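Local coordinates for putative secreted cellulose binding protein (PDB 4OY7), which cleaves glycosidic bonds of cellulose oxidatively as a copper-dependent lytic polysaccharide monooxygenase of family AA10, represented here by its catalytic domain without the cellulose-binding module, at residues A[25-30]-A[34-39]; A[41-46]-A[80-85]; A[65-68]-A[72-75]. All blocks are in the same frame, centred on the assembly; numbering follows the deposited sequence.

Interaction 1: A[25-30]-A[34-39]; sequences LDPTNP and AALDQS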
loop_
_atom_site.group_PDB
_atom_site.type_symbol
_atom_site.label_atom_id
_atom_site.label_comp_id
_atom_site.label_asym_id
_atom_site.label_seq_id
_atom_site.Cartn_x
_atom_site.Cartn_y
_atom_site.Cartn_z
ATOM N N LEU A 25 -7.691 9.365 17.031
ATOM C CA LEU A 25 -7.970 8.958 15.663
ATOM C C LEU A 25 -9.457 9.016 15.394
ATOM O O LEU A 25 -10.216 8.257 15.980
ATOM C CB LEU A 25 -7.435 7.550 15.450
ATOM C CG LEU A 25 -5.899 7.498 15.489
ATOM C CD1 LEU A 25 -5.462 6.062 15.693
ATOM C CD2 LEU A 25 -5.259 8.088 14.244
ATOM N N ASP A 26 -9.869 9.917 14.503
ATOM C CA ASP A 26 -11.291 10.127 14.203
ATOM C C ASP A 26 -11.571 10.112 12.705
ATOM O O ASP A 26 -11.721 11.151 12.088
ATOM C CB ASP A 26 -11.761 11.438 14.799
ATOM C CG ASP A 26 -13.261 11.609 14.697
ATOM O OD1 ASP A 26 -13.988 10.606 14.906
ATOM O OD2 ASP A 26 -13.717 12.739 14.427
ATOM N N PRO A 27 -11.628 8.913 12.120
ATOM C CA PRO A 27 -11.852 8.826 10.676
ATOM C C PRO A 27 -13.279 9.176 10.311
ATOM O O PRO A 27 -14.192 8.947 11.105
ATOM C CB PRO A 27 -11.581 7.358 10.358
ATOM C CG PRO A 27 -11.700 6.622 11.637
ATOM C CD PRO A 27 -11.414 7.594 12.741
ATOM N N THR A 28 -13.456 9.745 9.123
ATOM C CA THR A 28 -14.797 9.964 8.581
ATOM C C THR A 28 -15.093 8.995 7.433
ATOM O O THR A 28 -16.244 8.746 7.117
ATOM C CB THR A 28 -15.016 11.418 8.133
ATOM O OG1 THR A 28 -14.032 11.788 7.178
ATOM C CG2 THR A 28 -14.920 12.357 9.319
ATOM N N ASN A 29 -14.056 8.452 6.813
ATOM C CA ASN A 29 -14.268 7.492 5.752
ATOM C C ASN A 29 -14.793 6.186 6.357
ATOM O O ASN A 29 -14.263 5.686 7.345
ATOM C CB ASN A 29 -12.992 7.248 4.941
ATOM C CG ASN A 29 -13.151 6.100 3.952
ATOM O OD1 ASN A 29 -13.055 4.943 4.322
ATOM N ND2 ASN A 29 -13.371 6.424 2.689
ATOM N N PRO A 30 -15.859 5.628 5.783
ATOM C CA PRO A 30 -16.488 4.490 6.477
ATOM C C PRO A 30 -15.672 3.207 6.492
ATOM O O PRO A 30 -15.764 2.440 7.441
ATOM C CB PRO A 30 -17.815 4.293 5.713
ATOM C CG PRO A 30 -17.660 5.070 4.452
ATOM C CD PRO A 30 -16.738 6.209 4.757
ATOM N N ALA A 34 -14.439 1.374 9.872
ATOM C CA ALA A 34 -14.634 -0.056 10.075
ATOM C C ALA A 34 -13.327 -0.740 10.433
ATOM O O ALA A 34 -13.308 -1.583 11.326
ATOM C CB ALA A 34 -15.241 -0.703 8.839
ATOM N N ALA A 35 -12.246 -0.363 9.751
ATOM C CA ALA A 35 -10.932 -0.950 10.013
ATOM C C ALA A 35 -10.408 -0.539 11.372
ATOM O O ALA A 35 -9.750 -1.326 12.055
ATOM C CB ALA A 35 -9.933 -0.558 8.933
ATOM N N LEU A 36 -10.689 0.689 11.784
ATOM C CA LEU A 36 -10.296 1.127 13.127
ATOM C C LEU A 36 -11.037 0.308 14.186
ATOM O O LEU A 36 -10.450 -0.152 15.172
ATOM C CB LEU A 36 -10.576 2.621 13.319
ATOM C CG LEU A 36 -10.284 3.226 14.692
ATOM C CD1 LEU A 36 -8.801 3.146 15.006
ATOM C CD2 LEU A 36 -10.730 4.666 14.762
ATOM N N ASP A 37 -12.335 0.123 13.976
ATOM C CA ASP A 37 -13.172 -0.620 14.918
ATOM C C ASP A 37 -12.756 -2.100 14.986
ATOM O O ASP A 37 -12.766 -2.709 16.071
ATOM C CB ASP A 37 -14.652 -0.494 14.537
ATOM C CG ASP A 37 -15.214 0.918 14.750
ATOM O OD1 ASP A 37 -16.268 1.245 14.142
ATOM O OD2 ASP A 37 -14.630 1.703 15.536
ATOM N N GLN A 38 -12.377 -2.686 13.859
ATOM C CA GLN A 38 -11.920 -4.071 13.900
ATOM C C GLN A 38 -10.478 -4.254 14.386
ATOM O O GLN A 38 -10.231 -4.950 15.367
ATOM C CB GLN A 38 -12.078 -4.753 12.559
ATOM C CG GLN A 38 -11.441 -6.133 12.619
ATOM C CD GLN A 38 -11.588 -6.946 11.364
ATOM O OE1 GLN A 38 -12.596 -6.862 10.672
ATOM N NE2 GLN A 38 -10.576 -7.774 11.081
ATOM N N SER A 39 -9.519 -3.634 13.715
ATOM C CA SER A 39 -8.112 -3.944 13.997
ATOM C C SER A 39 -7.428 -3.008 14.987
ATOM O O SER A 39 -6.344 -3.325 15.478
ATOM C CB SER A 39 -7.321 -4.023 12.692
ATOM O OG SER A 39 -7.659 -5.189 11.967
#
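Leu36, which gives most to this contact, lays one methyl group against the ring of Pro27 and the backbone of Leu25. Its CD2 is 3.6 Å from Pro27 CD and 3.8 Å from Pro27 CG, so a single methyl meets the CD-CG edge of the proline ring, and the two side chains cross at about a right angle. The same CD2 comes within 3.8 Å of Leu25 O, while Leu25 CB is more distant, at 4.4 Å from Leu36 CD2. Leu36 holds CG anti to its backbone N (chi1 177°), which carries the branch away from the helix axis to the edge of the Pro27 ring. Leu25 and Pro27 also rest on Ala18 of helix 10-18; Leu25 reaches Leu44 as well, so the loop is wedged between helices 10-18, 30-39 and 42-45.

Pro30 and Ala34 form the second centre, where the loop becomes helix 30-39. Ala34 N donates to Pro30 O at 3.0 Å with an N-H...O angle of 155°, an i to i+4 bond of the first helical turn, and Ala34 CB sits 3.5 Å from the same Pro30 O. Pro30 has no backbone N-H to leave without an acceptor, which suits a first-turn position. Asn29 just before it is the N-cap, its OD1 taking the N-H of Cys32, a cysteine in disulfide linkage with Cys14 of helix 10-18. Asp26, a calcium ligand in a crystal structure of this protein but without calcium here, turns its side chain away from the helix.

Between the segments the contact therefore combines one backbone bond with dispersion contacts of a single leucine methyl, so its fit depends on shape more than on charge.

Interaction 2: A[41-46]-A[80-85]; sequences ATALYN and SAYNAA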
loop_
_atom_site.group_PDB
_atom_site.type_symbol
_atom_site.label_atom_id
_atom_site.label_comp_id
_atom_site.label_asym_id
_atom_site.label_seq_id
_atom_site.Cartn_x
_atom_site.Cartn_y
_atom_site.Cartn_z
ATOM N N ALA A 41 -6.483 1.094 16.814
ATOM C CA ALA A 41 -5.746 2.334 16.559
ATOM C C ALA A 41 -4.256 2.086 16.317
ATOM O O ALA A 41 -3.603 2.887 15.625
ATOM C CB ALA A 41 -5.941 3.295 17.731
ATOM N N THR A 42 -3.728 1.020 16.912
ATOM C CA THR A 42 -2.309 0.674 16.802
ATOM C C THR A 42 -1.856 0.583 15.340
ATOM O O THR A 42 -0.735 0.971 14.998
ATOM C CB THR A 42 -2.026 -0.652 17.540
ATOM O OG1 THR A 42 -2.362 -0.493 18.921
ATOM C CG2 THR A 42 -0.553 -1.092 17.402
ATOM N N ALA A 43 -2.727 0.049 14.484
ATOM C CA ALA A 43 -2.464 -0.017 13.040
ATOM C C ALA A 43 -2.193 1.339 12.406
ATOM O O ALA A 43 -1.366 1.440 11.520
ATOM C CB ALA A 43 -3.607 -0.704 12.306
ATOM N N LEU A 44 -2.958 2.358 12.789
ATOM C CA LEU A 44 -2.763 3.708 12.249
ATOM C C LEU A 44 -1.575 4.452 12.850
ATOM O O LEU A 44 -0.930 5.255 12.163
ATOM C CB LEU A 44 -4.041 4.530 12.388
ATOM C CG LEU A 44 -5.242 3.914 11.662
ATOM C CD1 LEU A 44 -6.457 4.809 11.826
ATOM C CD2 LEU A 44 -4.923 3.699 10.198
ATOM N N TYR A 45 -1.274 4.224 14.131
ATOM C CA TYR A 45 -0.059 4.804 14.691
ATOM C C TYR A 45 1.155 4.167 14.029
ATOM O O TYR A 45 2.189 4.810 13.896
ATOM C CB TYR A 45 0.005 4.614 16.191
ATOM C CG TYR A 45 -1.031 5.422 16.936
ATOM C CD1 TYR A 45 -1.100 6.813 16.811
ATOM C CD2 TYR A 45 -1.928 4.799 17.790
ATOM C CE1 TYR A 45 -2.038 7.548 17.542
ATOM C CE2 TYR A 45 -2.883 5.519 18.487
ATOM C CZ TYR A 45 -2.926 6.886 18.372
ATOM O OH TYR A 45 -3.889 7.585 19.083
ATOM N N ASN A 46 1.010 2.908 13.617
ATOM C CA ASN A 46 2.093 2.159 12.943
ATOM C C ASN A 46 1.757 1.837 11.504
ATOM O O ASN A 46 2.036 0.765 11.036
ATOM C CB ASN A 46 2.357 0.857 13.695
ATOM C CG ASN A 46 2.938 1.098 15.071
ATOM O OD1 ASN A 46 4.146 1.380 15.215
ATOM N ND2 ASN A 46 2.112 0.948 16.087
ATOM N N SER A 80 -5.400 -6.854 9.753
ATOM C CA SER A 80 -6.327 -7.746 9.052
ATOM C C SER A 80 -7.482 -7.002 8.372
ATOM O O SER A 80 -7.896 -7.376 7.267
ATOM C CB SER A 80 -6.852 -8.833 10.005
ATOM O OG SER A 80 -7.685 -9.774 9.335
ATOM N N ALA A 81 -7.965 -5.948 9.014
ATOM C CA ALA A 81 -9.096 -5.169 8.477
ATOM C C ALA A 81 -8.811 -4.477 7.155
ATOM O O ALA A 81 -9.741 -4.181 6.409
ATOM C CB ALA A 81 -9.607 -4.145 9.499
ATOM N N TYR A 82 -7.532 -4.280 6.853
ATOM C CA TYR A 82 -7.086 -3.564 5.664
ATOM C C TYR A 82 -7.128 -4.479 4.447
ATOM O O TYR A 82 -6.924 -4.024 3.344
ATOM C CB TYR A 82 -5.713 -2.879 5.919
ATOM C CG TYR A 82 -5.863 -1.876 7.040
ATOM C CD1 TYR A 82 -6.279 -0.580 6.787
ATOM C CD2 TYR A 82 -5.701 -2.252 8.370
ATOM C CE1 TYR A 82 -6.479 0.325 7.804
ATOM C CE2 TYR A 82 -5.910 -1.358 9.396
ATOM C CZ TYR A 82 -6.307 -0.058 9.114
ATOM O OH TYR A 82 -6.569 0.857 10.119
ATOM N N ASN A 83 -7.433 -5.764 4.640
ATOM C CA ASN A 83 -7.833 -6.630 3.526
ATOM C C ASN A 83 -9.317 -6.578 3.115
ATOM O O ASN A 83 -9.667 -7.172 2.089
ATOM C CB ASN A 83 -7.467 -8.114 3.819
ATOM C CG ASN A 83 -5.982 -8.313 3.915
ATOM O OD1 ASN A 83 -5.223 -7.963 2.974
ATOM N ND2 ASN A 83 -5.538 -8.845 5.040
ATOM N N ALA A 84 -10.178 -5.896 3.874
ATOM C CA ALA A 84 -11.622 -5.890 3.590
ATOM C C ALA A 84 -11.896 -5.544 2.137
ATOM O O ALA A 84 -11.420 -4.539 1.617
ATOM C CB ALA A 84 -12.341 -4.922 4.522
ATOM N N ALA A 85 -12.652 -6.414 1.483
ATOM C CA ALA A 85 -12.956 -6.272 0.068
ATOM C C ALA A 85 -14.172 -5.345 -0.087
ATOM O O ALA A 85 -15.342 -5.797 -0.240
ATOM C CB ALA A 85 -13.227 -7.641 -0.558
#
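Helix 42-45 packs here against the 3-10 turn 80-83, both within the long region between strands 4-6 and 92-94, mostly helices and loops, that packs on the beta-sandwich core of this AA10 domain. Apolar contacts carry the meeting, and Tyr82 is the whole of it on the turn's side. Its ring reaches the helix with the outer atoms: CE2 lies 3.8 Å from Ala43 CB, and CZ is 4.1 Å from Leu44 CD2. Both methyls approach the ring obliquely. The phenolic oxygen goes furthest, with Tyr82 OH 3.3 Å from Leu44 CD2 and 3.7 Å from Leu44 CG, a close fit of a hydroxyl beside a leucine branch. The Leu44 and Tyr82 side chains cross at about a right angle. Tyr82 places CG beside its own backbone N and anti to its carbonyl carbon (chi1 -61°), and this sends the ring across to the helix. Ala35 of helix 30-39 and Thr11 of helix 10-18 also touch Tyr82, while Leu44 rests on Cys14, Gln15 and Ala18. Replacing Tyr82 by an alanine would probably open a gap beside Ala43 CB and strip Leu44 CD2 of the ring and hydroxyl it packs on.

Polar bonds fix each partner separately. Arg10 NH1 binds Tyr82 O, tying the turn to helix 10-18. At the far end of helix 42-45, Asn46 folds back on the last turn: its ND2 donates to Thr42 O at 3.0 Å, and its backbone N reaches the same oxygen from the opposite face of the carbonyl plane.

Interaction 3: A[65-68]-A[72-75]; sequences DGTL and GDRS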
loop_
_atom_site.group_PDB
_atom_site.type_symbol
_atom_site.label_atom_id
_atom_site.label_comp_id
_atom_site.label_asym_id
_atom_site.label_seq_id
_atom_site.Cartn_x
_atom_site.Cartn_y
_atom_site.Cartn_z
ATOM N N ASP A 65 -3.754 -15.706 -0.777
ATOM C CA ASP A 65 -4.700 -14.817 -1.466
ATOM C C ASP A 65 -5.595 -14.164 -0.426
ATOM O O ASP A 65 -5.947 -14.778 0.576
ATOM C CB ASP A 65 -5.565 -15.535 -2.504
ATOM C CG ASP A 65 -4.800 -16.010 -3.730
ATOM O OD1 ASP A 65 -3.774 -15.420 -4.076
ATOM O OD2 ASP A 65 -5.267 -16.982 -4.374
ATOM N N GLY A 66 -5.905 -12.889 -0.641
ATOM C CA GLY A 66 -6.786 -12.171 0.260
ATOM C C GLY A 66 -6.133 -11.620 1.504
ATOM O O GLY A 66 -6.833 -11.076 2.339
ATOM N N THR A 67 -4.803 -11.742 1.630
ATOM C CA THR A 67 -4.081 -11.230 2.812
ATOM C C THR A 67 -2.889 -10.347 2.457
ATOM O O THR A 67 -2.126 -9.964 3.358
ATOM C CB THR A 67 -3.573 -12.350 3.718
ATOM O OG1 THR A 67 -2.456 -13.012 3.109
ATOM C CG2 THR A 67 -4.677 -13.304 4.015
ATOM N N LEU A 68 -2.758 -9.998 1.179
ATOM C CA LEU A 68 -1.587 -9.235 0.748
ATOM C C LEU A 68 -1.465 -7.917 1.516
ATOM O O LEU A 68 -0.360 -7.489 1.871
ATOM C CB LEU A 68 -1.576 -8.946 -0.769
ATOM C CG LEU A 68 -0.981 -10.057 -1.648
ATOM C CD1 LEU A 68 -1.834 -11.311 -1.508
ATOM C CD2 LEU A 68 -0.909 -9.669 -3.115
ATOM N N GLY A 72 0.178 -10.966 4.856
ATOM C CA GLY A 72 -0.163 -12.350 5.212
ATOM C C GLY A 72 -0.559 -12.545 6.652
ATOM O O GLY A 72 -0.617 -13.684 7.153
ATOM N N ASP A 73 -0.927 -11.443 7.312
ATOM C CA ASP A 73 -1.228 -11.427 8.749
ATOM C C ASP A 73 -0.070 -11.915 9.604
ATOM O O ASP A 73 -0.261 -12.477 10.683
ATOM C CB ASP A 73 -2.543 -12.184 9.042
ATOM C CG ASP A 73 -3.733 -11.486 8.430
ATOM O OD1 ASP A 73 -3.882 -10.243 8.601
ATOM O OD2 ASP A 73 -4.510 -12.153 7.731
ATOM N N ARG A 74 1.145 -11.652 9.127
ATOM C CA ARG A 74 2.368 -12.057 9.826
ATOM C C ARG A 74 3.136 -10.913 10.489
ATOM O O ARG A 74 4.220 -11.147 11.018
ATOM C CB ARG A 74 3.274 -12.839 8.876
ATOM C CG ARG A 74 2.687 -14.168 8.428
ATOM C CD ARG A 74 3.749 -14.982 7.710
ATOM N NE ARG A 74 3.263 -16.306 7.328
ATOM C CZ ARG A 74 2.811 -16.675 6.118
ATOM N NH1 ARG A 74 2.731 -15.844 5.058
ATOM N NH2 ARG A 74 2.440 -17.949 5.962
ATOM N N SER A 75 2.602 -9.694 10.475
ATOM C CA SER A 75 3.317 -8.544 11.071
ATOM C C SER A 75 3.174 -8.563 12.586
ATOM O O SER A 75 2.406 -9.361 13.139
ATOM C CB SER A 75 2.776 -7.218 10.513
ATOM O OG SER A 75 1.715 -6.737 11.302
#
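Thr67 faces Gly72 and Asp73 with a different part of its side chain for each. The hydroxyl is turned to the glycine, Thr67 OG1 lying 3.2 Å from Gly72 CA, and Thr67 CB stands 3.7 Å from that same Gly72 CA. The methyl is turned to the aspartate, with Thr67 CG2 3.9 Å from Asp73 OD2, and the two side chains cross at about a right angle. With chi1 at 73°, Thr67 sets OG1 between its backbone N and carbonyl carbon and CG2 beside the N, which puts the hydroxyl against Gly72 CA and leaves the methyl to meet Asp73. The polar ends find their stronger partners nearby: Thr67 OG1 is hydrogen-bonded to Pro64 O, and Asp73 OD1 to Ser70 OG. The methyl-carboxylate touch is accordingly plain packing.

The backbone closes the loop directly. Gly72 N donates to Thr67 O at 2.9 Å, arriving above the carbonyl plane, and the hydroxyl of Ser70 is hydrogen-bonded to the same oxygen. Gly72 has phi 69°, a region glycine favours, and a CB there would be crowded by Arg74 NH1, which is held by its hydrogen bond to Tyr62 O.

A bond from residue i+5 back to the carbonyl of residue i is the mark of a pi-turn; this one encloses Cys69, whose disulfide to Cys188 fastens the surface loop to strand 184-193 of the core sandwich.

How the interactions relate
Interaction 1 closes along the chain before interaction 2 opens, and interaction 3 is nested inside the long loop that interaction 2 closes. The centres of the first two lie about 9 Å apart, those of the last two about 12 Å, and the outer pair, about 19 Å apart, do not touch. Helix 30-39 leads straight into helix 42-45, Ser39 and Ala81 probably share a hydrogen bond, and Asn83 packs on the backbone of Gly66 and Thr67. All three lie between strands 4-6 and 92-94, where the short strand 51-52 falls between the segments of interaction 2, so the contacts run from helix 30-39 through interaction 2 to the 65-75 loop within the catalytic domain.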